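Local coordinates for protein ApRick protease (PDB 5C9F) that probably cleaves peptide bonds as a retropepsin-like aspartic endopeptidase, this chain being the protease part of a longer Rickettsia conorii protein, at residues Tyr22-Val27 and Lys31-Val36; Lys87-Ile92 and Leu111-Gly116. One frame throughout, in Å; residues are numbered along the deposited sequence.

Both contacts belong to the retropepsin-like protease domain and follow one another along the chain without nesting or crossing. After the long N-terminal strand 2-14, the chain doubles back in the hairpin of contact 1, where 22-27 pairs with 31-36 across a three-residue connection. Contact 2 opens only later: it brings 87-92 against 111-116, closing a loop of 18 residues that holds the rest of strand 88-97, strand 104-106 and most of helix 108-111. Contact 1 pairs two neighbouring strands within the mixed sheet, whereas contact 2 ties that sheet to the chain leading into strand 116-120 of the antiparallel sheet. Their centres lie about 13 Å apart, and Val36 CG1 packs on Leu111 CD1 at 3.8 Å.

Contact 1 (Tyr22-Val27 and Lys31-Val36); sequences YINAFV and KIKFMV
The Phe34 ring takes Ala25 CB and, in its plane, Val27 CG2 at its edge, and Ile32 CG2 lies over one face, offset toward the rim. On the other side of this antiparallel beta hairpin, the Tyr22 ring has the Lys33 ammonium over a face in a cation-pi contact, NZ standing 4.9 Å from the ring centroid and 22° off its normal. Lys33 reaches the ring on a fully extended chain, its CG set opposite the backbone N (chi1 -168°). Met35 approaches the same ring obliquely, a Met-aromatic contact with SD 5.0 Å from the centroid, while Tyr22 OH is hydrogen-bonded to Asp18 OD2. Two hydrogen-bonded pairs join the backbones: Ile23 N to Phe34 O and Phe34 N to Ile23 O are both 2.8 Å, and Ala25 with Ile32 repeats the pattern. Phe34 also packs on Ile43, Leu45 and Leu106, so this face belongs to the protein core. Val36 leads directly into the Asp-Thr-Gly signature of the aspartic proteases. Next to the Lys33 stem, the amide oxygen OD1 of Asn24 rests 3.5 Å from Lys33 CG.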
# COMPACT_ATOMS: atom_id res chain seq x y z
N TYR A 22 -4.82 17.96 17.30
CA TYR A 22 -5.53 18.75 16.32
C TYR A 22 -5.18 18.29 14.93
O TYR A 22 -4.06 17.89 14.66
CB TYR A 22 -5.19 20.27 16.49
CG TYR A 22 -5.54 20.80 17.87
CD1 TYR A 22 -6.81 21.30 18.15
CD2 TYR A 22 -4.66 20.73 18.89
CE1 TYR A 22 -7.15 21.74 19.42
CE2 TYR A 22 -5.00 21.20 20.16
CZ TYR A 22 -6.25 21.70 20.40
OH TYR A 22 -6.59 22.16 21.63
N ILE A 23 -6.16 18.41 14.02
CA ILE A 23 -5.96 18.05 12.62
C ILE A 23 -6.65 19.07 11.72
O ILE A 23 -7.77 19.47 11.98
CB ILE A 23 -6.67 16.73 12.21
CG1 ILE A 23 -6.37 15.60 13.15
CG2 ILE A 23 -6.20 16.35 10.82
CD1 ILE A 23 -7.23 14.39 12.81
N ASN A 24 -5.93 19.49 10.70
CA ASN A 24 -6.44 20.41 9.67
C ASN A 24 -7.00 19.55 8.55
O ASN A 24 -6.39 18.58 8.11
CB ASN A 24 -5.30 21.28 9.15
CG ASN A 24 -4.85 22.28 10.16
OD1 ASN A 24 -5.67 22.92 10.83
ND2 ASN A 24 -3.57 22.39 10.33
N ALA A 25 -8.23 19.83 8.20
CA ALA A 25 -8.87 19.15 7.13
C ALA A 25 -9.31 20.19 6.12
O ALA A 25 -9.57 21.33 6.48
CB ALA A 25 -10.07 18.37 7.69
N PHE A 26 -9.51 19.78 4.89
CA PHE A 26 -10.15 20.59 3.91
C PHE A 26 -11.58 20.13 3.72
O PHE A 26 -11.85 19.01 3.28
CB PHE A 26 -9.39 20.59 2.61
CG PHE A 26 -8.10 21.34 2.72
CD1 PHE A 26 -6.99 20.73 3.27
CD2 PHE A 26 -8.01 22.68 2.33
CE1 PHE A 26 -5.79 21.41 3.40
CE2 PHE A 26 -6.80 23.38 2.47
CZ PHE A 26 -5.70 22.74 3.01
N VAL A 27 -12.50 21.00 4.12
CA VAL A 27 -13.97 20.69 4.11
C VAL A 27 -14.55 21.57 3.01
O VAL A 27 -14.48 22.80 3.10
CB VAL A 27 -14.59 20.99 5.46
CG1 VAL A 27 -16.06 20.63 5.46
CG2 VAL A 27 -13.86 20.21 6.57
N LYS A 31 -9.93 25.04 4.51
CA LYS A 31 -9.16 24.54 5.63
C LYS A 31 -9.89 24.78 6.92
O LYS A 31 -10.24 25.95 7.24
CB LYS A 31 -7.81 25.22 5.72
CG LYS A 31 -6.91 24.60 6.75
CD LYS A 31 -5.75 25.58 7.01
CE LYS A 31 -4.63 24.97 7.82
NZ LYS A 31 -3.57 26.00 7.98
N ILE A 32 -10.13 23.70 7.68
CA ILE A 32 -10.77 23.81 8.98
C ILE A 32 -9.88 23.08 9.96
O ILE A 32 -9.42 21.99 9.68
CB ILE A 32 -12.17 23.14 9.00
CG1 ILE A 32 -13.15 23.75 7.99
CG2 ILE A 32 -12.79 23.21 10.40
CD1 ILE A 32 -13.60 25.15 8.30
N LYS A 33 -9.71 23.66 11.14
CA LYS A 33 -8.98 23.04 12.22
C LYS A 33 -9.93 22.32 13.16
O LYS A 33 -10.86 22.89 13.67
CB LYS A 33 -8.20 24.10 12.99
CG LYS A 33 -7.20 23.46 13.95
CD LYS A 33 -6.52 24.52 14.79
CE LYS A 33 -5.21 24.03 15.35
NZ LYS A 33 -4.63 25.01 16.30
N PHE A 34 -9.69 21.03 13.35
CA PHE A 34 -10.48 20.22 14.26
C PHE A 34 -9.66 19.75 15.42
O PHE A 34 -8.45 19.50 15.29
CB PHE A 34 -10.95 18.94 13.56
CG PHE A 34 -11.96 19.18 12.52
CD1 PHE A 34 -13.28 19.38 12.88
CD2 PHE A 34 -11.61 19.28 11.18
CE1 PHE A 34 -14.24 19.67 11.90
CE2 PHE A 34 -12.57 19.52 10.20
CZ PHE A 34 -13.88 19.72 10.55
N MET A 35 -10.31 19.65 16.57
CA MET A 35 -9.79 18.90 17.68
C MET A 35 -10.34 17.48 17.60
O MET A 35 -11.54 17.29 17.39
CB MET A 35 -10.20 19.54 18.99
CG MET A 35 -9.56 18.88 20.23
SD MET A 35 -9.92 19.79 21.75
CE MET A 35 -11.52 19.17 22.09
N VAL A 36 -9.47 16.49 17.72
CA VAL A 36 -9.90 15.07 17.80
C VAL A 36 -10.58 14.79 19.16
O VAL A 36 -10.07 15.20 20.21
CB VAL A 36 -8.71 14.13 17.64
CG1 VAL A 36 -9.15 12.67 17.84
CG2 VAL A 36 -8.09 14.36 16.28

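Contact 2 (Lys87-Ile92 and Leu111-Gly116); sequences KEFKNI and LERFKG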
# COMPACT_ATOMS: atom_id res chain seq x y z
N LYS A 87 -7.15 11.22 2.50
CA LYS A 87 -8.11 10.90 1.44
C LYS A 87 -9.36 11.73 1.59
O LYS A 87 -9.62 12.34 2.66
CB LYS A 87 -8.47 9.44 1.45
CG LYS A 87 -9.19 8.94 2.66
CD LYS A 87 -9.58 7.48 2.48
CE LYS A 87 -10.90 7.31 1.78
NZ LYS A 87 -11.04 5.90 1.34
N GLU A 88 -10.16 11.70 0.52
CA GLU A 88 -11.40 12.44 0.46
C GLU A 88 -12.52 11.57 0.98
O GLU A 88 -12.73 10.50 0.49
CB GLU A 88 -11.70 12.86 -0.94
CG GLU A 88 -12.97 13.70 -0.96
CD GLU A 88 -13.24 14.33 -2.30
OE1 GLU A 88 -12.60 13.97 -3.30
OE2 GLU A 88 -14.11 15.21 -2.36
N PHE A 89 -13.24 12.05 1.98
CA PHE A 89 -14.44 11.38 2.45
C PHE A 89 -15.63 12.20 1.99
O PHE A 89 -15.58 13.44 1.93
CB PHE A 89 -14.40 11.26 3.97
CG PHE A 89 -13.23 10.45 4.50
CD1 PHE A 89 -12.01 11.07 4.88
CD2 PHE A 89 -13.38 9.10 4.72
CE1 PHE A 89 -10.97 10.32 5.41
CE2 PHE A 89 -12.35 8.36 5.26
CZ PHE A 89 -11.16 8.96 5.62
N LYS A 90 -16.73 11.52 1.65
CA LYS A 90 -17.88 12.16 1.06
C LYS A 90 -19.10 12.05 1.96
O LYS A 90 -19.28 11.07 2.64
CB LYS A 90 -18.20 11.55 -0.31
CG LYS A 90 -17.05 11.59 -1.32
CD LYS A 90 -16.64 13.01 -1.73
CE LYS A 90 -17.76 13.80 -2.41
NZ LYS A 90 -18.21 13.18 -3.68
N ASN A 91 -19.89 13.12 1.95
CA ASN A 91 -21.17 13.21 2.66
C ASN A 91 -21.07 12.78 4.10
O ASN A 91 -21.68 11.83 4.51
CB ASN A 91 -22.22 12.40 1.93
CG ASN A 91 -22.40 12.87 0.50
OD1 ASN A 91 -22.54 14.05 0.23
ND2 ASN A 91 -22.35 11.94 -0.44
N ILE A 92 -20.26 13.51 4.84
CA ILE A 92 -19.92 13.23 6.18
C ILE A 92 -20.88 14.00 7.07
O ILE A 92 -21.17 15.19 6.89
CB ILE A 92 -18.48 13.68 6.49
CG1 ILE A 92 -17.53 12.91 5.56
CG2 ILE A 92 -18.15 13.56 7.99
CD1 ILE A 92 -17.71 11.40 5.67
N LEU A 111 -13.45 9.11 12.16
CA LEU A 111 -12.16 8.47 12.45
C LEU A 111 -12.19 6.96 12.19
O LEU A 111 -11.18 6.40 11.76
CB LEU A 111 -11.79 8.69 13.88
CG LEU A 111 -11.32 10.12 14.17
CD1 LEU A 111 -11.23 10.31 15.65
CD2 LEU A 111 -9.98 10.45 13.53
N GLU A 112 -13.36 6.34 12.43
CA GLU A 112 -13.58 4.93 12.19
C GLU A 112 -13.51 4.56 10.76
O GLU A 112 -13.34 3.39 10.45
CB GLU A 112 -14.97 4.47 12.70
CG GLU A 112 -14.95 4.21 14.16
CD GLU A 112 -16.35 4.05 14.78
OE1 GLU A 112 -17.39 4.19 14.05
OE2 GLU A 112 -16.42 3.79 16.01
N ARG A 113 -13.67 5.50 9.86
CA ARG A 113 -13.62 5.18 8.46
C ARG A 113 -12.19 5.00 7.93
O ARG A 113 -12.01 4.44 6.84
CB ARG A 113 -14.27 6.30 7.66
CG ARG A 113 -15.76 6.45 7.87
CD ARG A 113 -16.11 7.78 7.26
NE ARG A 113 -17.53 8.05 7.32
CZ ARG A 113 -18.35 7.92 6.30
NH1 ARG A 113 -17.91 7.50 5.12
NH2 ARG A 113 -19.63 8.20 6.47
N PHE A 114 -11.19 5.46 8.67
CA PHE A 114 -9.79 5.23 8.23
C PHE A 114 -9.42 3.74 8.35
O PHE A 114 -9.77 3.08 9.35
CB PHE A 114 -8.82 6.00 9.08
CG PHE A 114 -8.73 7.46 8.72
CD1 PHE A 114 -9.62 8.35 9.25
CD2 PHE A 114 -7.83 7.91 7.78
CE1 PHE A 114 -9.53 9.70 8.94
CE2 PHE A 114 -7.77 9.25 7.42
CZ PHE A 114 -8.62 10.14 8.02
N LYS A 115 -8.58 3.27 7.43
CA LYS A 115 -8.08 1.88 7.50
C LYS A 115 -7.42 1.64 8.84
O LYS A 115 -7.58 0.58 9.43
CB LYS A 115 -7.10 1.63 6.37
CG LYS A 115 -6.75 0.20 6.01
CD LYS A 115 -7.90 -0.76 5.81
CE LYS A 115 -8.89 -0.25 4.77
NZ LYS A 115 -8.24 0.02 3.47
N GLY A 116 -6.67 2.63 9.32
CA GLY A 116 -6.00 2.55 10.62
C GLY A 116 -6.13 3.88 11.40
O GLY A 116 -6.04 4.94 10.80
O HOH W 1 -12.29 5.01 4.14
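Phe89 drives the edge of its ring into the face of Phe114, an edge-to-face (T-shaped) pair with centroids 4.9 Å apart and planes at 62°. The leading atom is Phe89 CZ, 3.6 Å above the centre of the Phe114 ring. Arg113 runs past Phe89 in the opposite direction: its CB touches Phe89 CE2 at 3.7 Å, CD follows the ring toward CD2, and the guanidinium ends up turned 82° from the ring plane. The chain from CG to NE is extended (chi3 177°), which carries the flat group out to Ile92. There Ile92 CD1 sits over the centre of one guanidinium face, 3.6 Å from Arg113 CZ, an apolar methyl against a planar cation. Lys87, just before the strand that carries Phe89, lays its CE over a face of that ring, offset toward the rim, and a water links its NZ, 3.2 Å away, to Arg113 O at 2.8 Å. A type I turn from Leu111 to Phe114, closed by the hydrogen bond from Phe114 N to Leu111 O, shapes the backbone that presents both side chains to Phe89. No direct hydrogen bond crosses between the segments. The second segment starts at the end of helix 108-111, whose Leu110 packs on both Phe89 and Ile92; strand 71-84 runs antiparallel to strand 88-97, and Tyr128 of strand 123-131 touches Phe114 and Lys87.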